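SnoN,Epimerase SnoN (Streptomyces nogalater, PDB 5EP9) acts as a non-heme iron, 2-oxoglutarate-dependent epimerase in the biosynthesis of the polyketide nogalamycin. Local coordinates at residues G50-A54 / G55-E59; R251-I255 / A256-D260. One frame throughout, in Å; residues are numbered along the deposited sequence.

Contact 1 of 2, residues G50-A54 / G55-E59; sequences GVLDA and GEVAE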
loop_
_atom_site.group_PDB
_atom_site.type_symbol
_atom_site.label_atom_id
_atom_site.label_comp_id
_atom_site.label_asym_id
_atom_site.label_seq_id
_atom_site.Cartn_x
_atom_site.Cartn_y
_atom_site.Cartn_z
ATOM N N GLY A 50 -7.839 -0.997 -14.481
ATOM C CA GLY A 50 -7.580 -2.208 -15.263
ATOM C C GLY A 50 -6.091 -2.552 -15.288
ATOM O O GLY A 50 -5.539 -2.869 -16.270
ATOM N N VAL A 51 -5.453 -2.425 -14.142
ATOM C CA VAL A 51 -4.054 -2.783 -14.068
ATOM C C VAL A 51 -3.889 -4.346 -14.128
ATOM O O VAL A 51 -2.909 -4.838 -14.642
ATOM C CB VAL A 51 -3.407 -2.084 -12.890
ATOM C CG1 VAL A 51 -3.564 -2.841 -11.595
ATOM C CG2 VAL A 51 -1.982 -1.942 -13.156
ATOM N N LEU A 52 -4.841 -5.067 -13.564
ATOM C CA LEU A 52 -4.962 -6.493 -13.693
ATOM C C LEU A 52 -6.075 -6.860 -14.630
ATOM O O LEU A 52 -7.129 -6.199 -14.664
ATOM C CB LEU A 52 -5.299 -7.137 -12.347
ATOM C CG LEU A 52 -4.310 -6.962 -11.209
ATOM C CD1 LEU A 52 -4.792 -7.697 -9.942
ATOM C CD2 LEU A 52 -2.912 -7.435 -11.609
ATOM N N ASP A 53 -5.842 -7.895 -15.437
ATOM C CA ASP A 53 -6.925 -8.362 -16.288
ATOM C C ASP A 53 -7.907 -9.216 -15.473
ATOM O O ASP A 53 -7.638 -9.477 -14.300
ATOM C CB ASP A 53 -6.385 -8.986 -17.586
ATOM C CG ASP A 53 -5.666 -10.314 -17.357
ATOM O OD1 ASP A 53 -6.020 -11.075 -16.428
ATOM O OD2 ASP A 53 -4.811 -10.591 -18.246
ATOM N N ALA A 54 -8.967 -9.727 -16.110
ATOM C CA ALA A 54 -10.014 -10.447 -15.369
ATOM C C ALA A 54 -9.465 -11.819 -14.799
ATOM O O ALA A 54 -9.826 -12.197 -13.680
ATOM C CB ALA A 54 -11.207 -10.722 -16.281
ATOM N N GLY A 55 -8.679 -12.512 -15.602
ATOM C CA GLY A 55 -8.070 -13.752 -15.129
ATOM C C GLY A 55 -7.135 -13.587 -13.921
ATOM O O GLY A 55 -7.117 -14.410 -12.978
ATOM N N GLU A 56 -6.363 -12.522 -13.972
ATOM C CA GLU A 56 -5.451 -12.197 -12.879
ATOM C C GLU A 56 -6.190 -11.877 -11.659
ATOM O O GLU A 56 -5.848 -12.352 -10.559
ATOM C CB GLU A 56 -4.584 -11.043 -13.243
ATOM C CG GLU A 56 -3.564 -11.390 -14.336
ATOM C CD GLU A 56 -2.718 -10.148 -14.700
ATOM O OE1 GLU A 56 -3.257 -9.066 -15.036
ATOM O OE2 GLU A 56 -1.500 -10.315 -14.776
ATOM N N VAL A 57 -7.226 -11.033 -11.810
ATOM C CA VAL A 57 -8.054 -10.762 -10.667
ATOM C C VAL A 57 -8.577 -12.105 -10.023
ATOM O O VAL A 57 -8.510 -12.366 -8.832
ATOM C CB VAL A 57 -9.209 -9.814 -11.027
ATOM C CG1 VAL A 57 -10.194 -9.790 -9.891
ATOM C CG2 VAL A 57 -8.688 -8.410 -11.282
ATOM N N ALA A 58 -9.159 -12.930 -10.835
ATOM C CA ALA A 58 -9.746 -14.253 -10.335
ATOM C C ALA A 58 -8.715 -15.209 -9.683
ATOM O O ALA A 58 -8.948 -15.707 -8.548
ATOM C CB ALA A 58 -10.393 -15.019 -11.408
ATOM N N GLU A 59 -7.558 -15.253 -10.277
ATOM C CA GLU A 59 -6.399 -15.843 -9.562
ATOM C C GLU A 59 -5.954 -15.225 -8.167
ATOM O O GLU A 59 -5.895 -15.943 -7.130
ATOM C CB GLU A 59 -5.214 -15.765 -10.431
ATOM C CG GLU A 59 -4.164 -16.768 -9.912
ATOM C CD GLU A 59 -2.870 -16.847 -10.719
ATOM O OE1 GLU A 59 -2.691 -16.079 -11.711
ATOM O OE2 GLU A 59 -2.010 -17.658 -10.258
HETATM O O HOH W 1 -2.150 -6.928 -16.007
#

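Contact 2 of 2, residues R251-I255 / A256-D260; sequences RPTGI and AFLDD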
loop_
_atom_site.group_PDB
_atom_site.type_symbol
_atom_site.label_atom_id
_atom_site.label_comp_id
_atom_site.label_asym_id
_atom_site.label_seq_id
_atom_site.Cartn_x
_atom_site.Cartn_y
_atom_site.Cartn_z
ATOM N N ARG A 251 15.957 1.850 9.223
ATOM C CA ARG A 251 15.871 2.954 10.178
ATOM C C ARG A 251 14.759 2.722 11.168
ATOM O O ARG A 251 13.606 2.932 10.827
ATOM C CB ARG A 251 15.646 4.302 9.436
ATOM C CG ARG A 251 15.904 5.523 10.346
ATOM C CD ARG A 251 15.670 6.880 9.686
ATOM N NE ARG A 251 14.327 7.009 9.192
ATOM C CZ ARG A 251 13.905 7.945 8.321
ATOM N NH1 ARG A 251 14.735 8.868 7.828
ATOM N NH2 ARG A 251 12.616 7.991 7.973
ATOM N N PRO A 252 15.066 2.286 12.392
ATOM C CA PRO A 252 13.984 1.977 13.320
ATOM C C PRO A 252 13.091 3.192 13.655
ATOM O O PRO A 252 13.568 4.291 13.756
ATOM C CB PRO A 252 14.691 1.524 14.588
ATOM C CG PRO A 252 16.124 1.371 14.276
ATOM C CD PRO A 252 16.376 2.134 13.011
ATOM N N THR A 253 11.804 2.961 13.687
ATOM C CA THR A 253 10.832 3.965 14.157
ATOM C C THR A 253 10.854 4.080 15.658
ATOM O O THR A 253 10.434 5.071 16.203
ATOM C CB THR A 253 9.394 3.584 13.832
ATOM O OG1 THR A 253 9.069 2.345 14.508
ATOM C CG2 THR A 253 9.211 3.357 12.363
ATOM N N GLY A 254 11.378 3.073 16.343
ATOM C CA GLY A 254 11.332 2.993 17.815
ATOM C C GLY A 254 10.078 2.294 18.324
ATOM O O GLY A 254 9.920 2.085 19.510
ATOM N N ILE A 255 9.168 1.976 17.424
ATOM C CA ILE A 255 8.012 1.141 17.746
ATOM C C ILE A 255 8.356 -0.310 17.413
ATOM O O ILE A 255 8.437 -0.665 16.241
ATOM C CB ILE A 255 6.779 1.520 16.909
ATOM C CG1 ILE A 255 6.484 3.035 16.925
ATOM C CG2 ILE A 255 5.561 0.722 17.357
ATOM C CD1 ILE A 255 6.336 3.629 18.309
ATOM N N ALA A 256 8.446 -1.140 18.431
ATOM C CA ALA A 256 8.830 -2.571 18.307
ATOM C C ALA A 256 8.071 -3.309 17.213
ATOM O O ALA A 256 8.653 -3.934 16.353
ATOM C CB ALA A 256 8.645 -3.273 19.645
ATOM N N PHE A 257 6.765 -3.168 17.231
ATOM C CA PHE A 257 5.876 -3.828 16.285
ATOM C C PHE A 257 6.180 -3.477 14.809
ATOM O O PHE A 257 6.118 -4.320 13.927
ATOM C CB PHE A 257 4.422 -3.425 16.662
ATOM C CG PHE A 257 3.341 -3.896 15.696
ATOM C CD1 PHE A 257 3.004 -5.295 15.617
ATOM C CD2 PHE A 257 2.636 -2.973 14.864
ATOM C CE1 PHE A 257 2.005 -5.749 14.735
ATOM C CE2 PHE A 257 1.657 -3.436 13.955
ATOM C CZ PHE A 257 1.330 -4.817 13.907
ATOM N N LEU A 258 6.528 -2.234 14.548
ATOM C CA LEU A 258 6.882 -1.786 13.168
ATOM C C LEU A 258 8.345 -2.077 12.774
ATOM O O LEU A 258 8.687 -2.261 11.634
ATOM C CB LEU A 258 6.661 -0.318 13.069
ATOM C CG LEU A 258 5.189 0.060 13.283
ATOM C CD1 LEU A 258 5.051 1.570 13.495
ATOM C CD2 LEU A 258 4.279 -0.450 12.181
ATOM N N ASP A 259 9.209 -2.169 13.763
ATOM C CA ASP A 259 10.657 -2.333 13.522
ATOM C C ASP A 259 11.081 -3.765 13.255
ATOM O O ASP A 259 12.116 -3.987 12.690
ATOM C CB ASP A 259 11.428 -1.709 14.681
ATOM C CG ASP A 259 11.249 -0.190 14.722
ATOM O OD1 ASP A 259 10.659 0.369 13.770
ATOM O OD2 ASP A 259 11.697 0.450 15.668
ATOM N N ASP A 260 10.261 -4.710 13.692
ATOM C CA ASP A 260 10.575 -6.158 13.677
ATOM C C ASP A 260 10.166 -6.713 12.339
ATOM O O ASP A 260 9.013 -6.822 12.061
ATOM C CB ASP A 260 9.815 -6.861 14.793
ATOM C CG ASP A 260 10.090 -8.329 14.873
ATOM O OD1 ASP A 260 11.267 -8.744 14.798
ATOM O OD2 ASP A 260 9.114 -9.104 15.074
#

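Contact 1 of 2, residues G50-A54 / G55-E59
D53 and E56 exchange hydrogen bonds, each carboxylate taking the other residue's backbone amide. E56 N points at D53 OD1 over 2.9 Å, nearly along its C-O axis; with CG of D53 set between backbone N and carbonyl carbon (chi1 70°), the carboxylate folds over the helix start. In return D53 N donates to the anti lone pair of E56 OE1, at 2.9 Å and 166°. The side chains run roughly perpendicular to each other, with 44° between their carboxylate planes. This is a capping box, with D53 as N-cap of helix 54-70, and it lies wholly in the 14-202 part of the fusion. The first helical turn starts with V57 N to D53 O (3.0 Å) and A58 N to A54 O. OD1 of D53 and OE1 of E56 come within 3.7 Å; the amides at the helix start probably ease that repulsion. Beside the box, L52 CB meets V57 CG2 at 3.8 Å, and L52 CD2 lies against OE1 of E56. A water also donates to that OE1 and to V51 O, while OE2 of E56 is hydrogen-bonded to H103. Further back, V51 packs on R105, I106 and L109 of helix 104-114.

Contact 2 of 2, residues R251-I255 / A256-D260
Between I255 and P252 lies the flat carboxylate of D259, touched on both faces. The carbonyl oxygen of I255 sits over one face, 3.2 Å from D259 CG, and P252 CB packs over the other, 3.4 Å from D259 OD2. The oxygens are gripped by three bonds. G254 N uses the syn lone pair of OD2 at 2.7 Å, though the bond is bent (138°). OD1 takes two donors, one above and one below the carboxylate: T253 N at 2.8 Å, on the syn side and 27° out of plane, and T253 OG1 at 2.6 Å, from the face that carries the I255 carbonyl. The hydroxyl reaches this place because OG1 stands between its backbone N and carbonyl carbon (chi1 62°), which also lets it accept from I255 N at 2.9 Å. That second bond makes an ST turn, so the threonine hydroxyl links the turn, which leads into I255, the N-cap of the short helix 256-259, to the aspartate at the far end of that helix. With an alanine in place of D259, the amides of T253 and G254 and the T253 hydroxyl would probably lose their common acceptor, and the loop would be likely to shift relative to the helix. The helix itself is held by D259 N to I255 O, 3.0 Å, and by a weak bond from L258 N to the same oxygen. On the apolar side the I255 and L258 side chains run alongside each other in the same direction, with L258 CD1 3.8 Å from I255 CB. This surface turn belongs to the 203-305 part of the fusion; L258 also touches A147 and D259 touches P149, both in the other part, and Y250 OH is hydrogen-bonded to D259 O.

In the fold
From the N terminus, helix 30-43 leads to strand 45-48, an outermost strand of the seven-stranded antiparallel sheet. Contact 1 closes the loop from that strand into helix 54-70. The chain then builds most of both sheets of this cupin-clan fold, including the iron ligands H142, D144 and H225. Strand 236-245, in the interior of the larger sheet, finally runs out to contact 2, which closes the loop entering helix 256-259. The two contacts follow in series, neither nesting nor crossing, and lie on opposite sides of the chain's centre, their centres 34 Å apart. The side chain of L258 in contact 2 is about 11 Å from the bound iron.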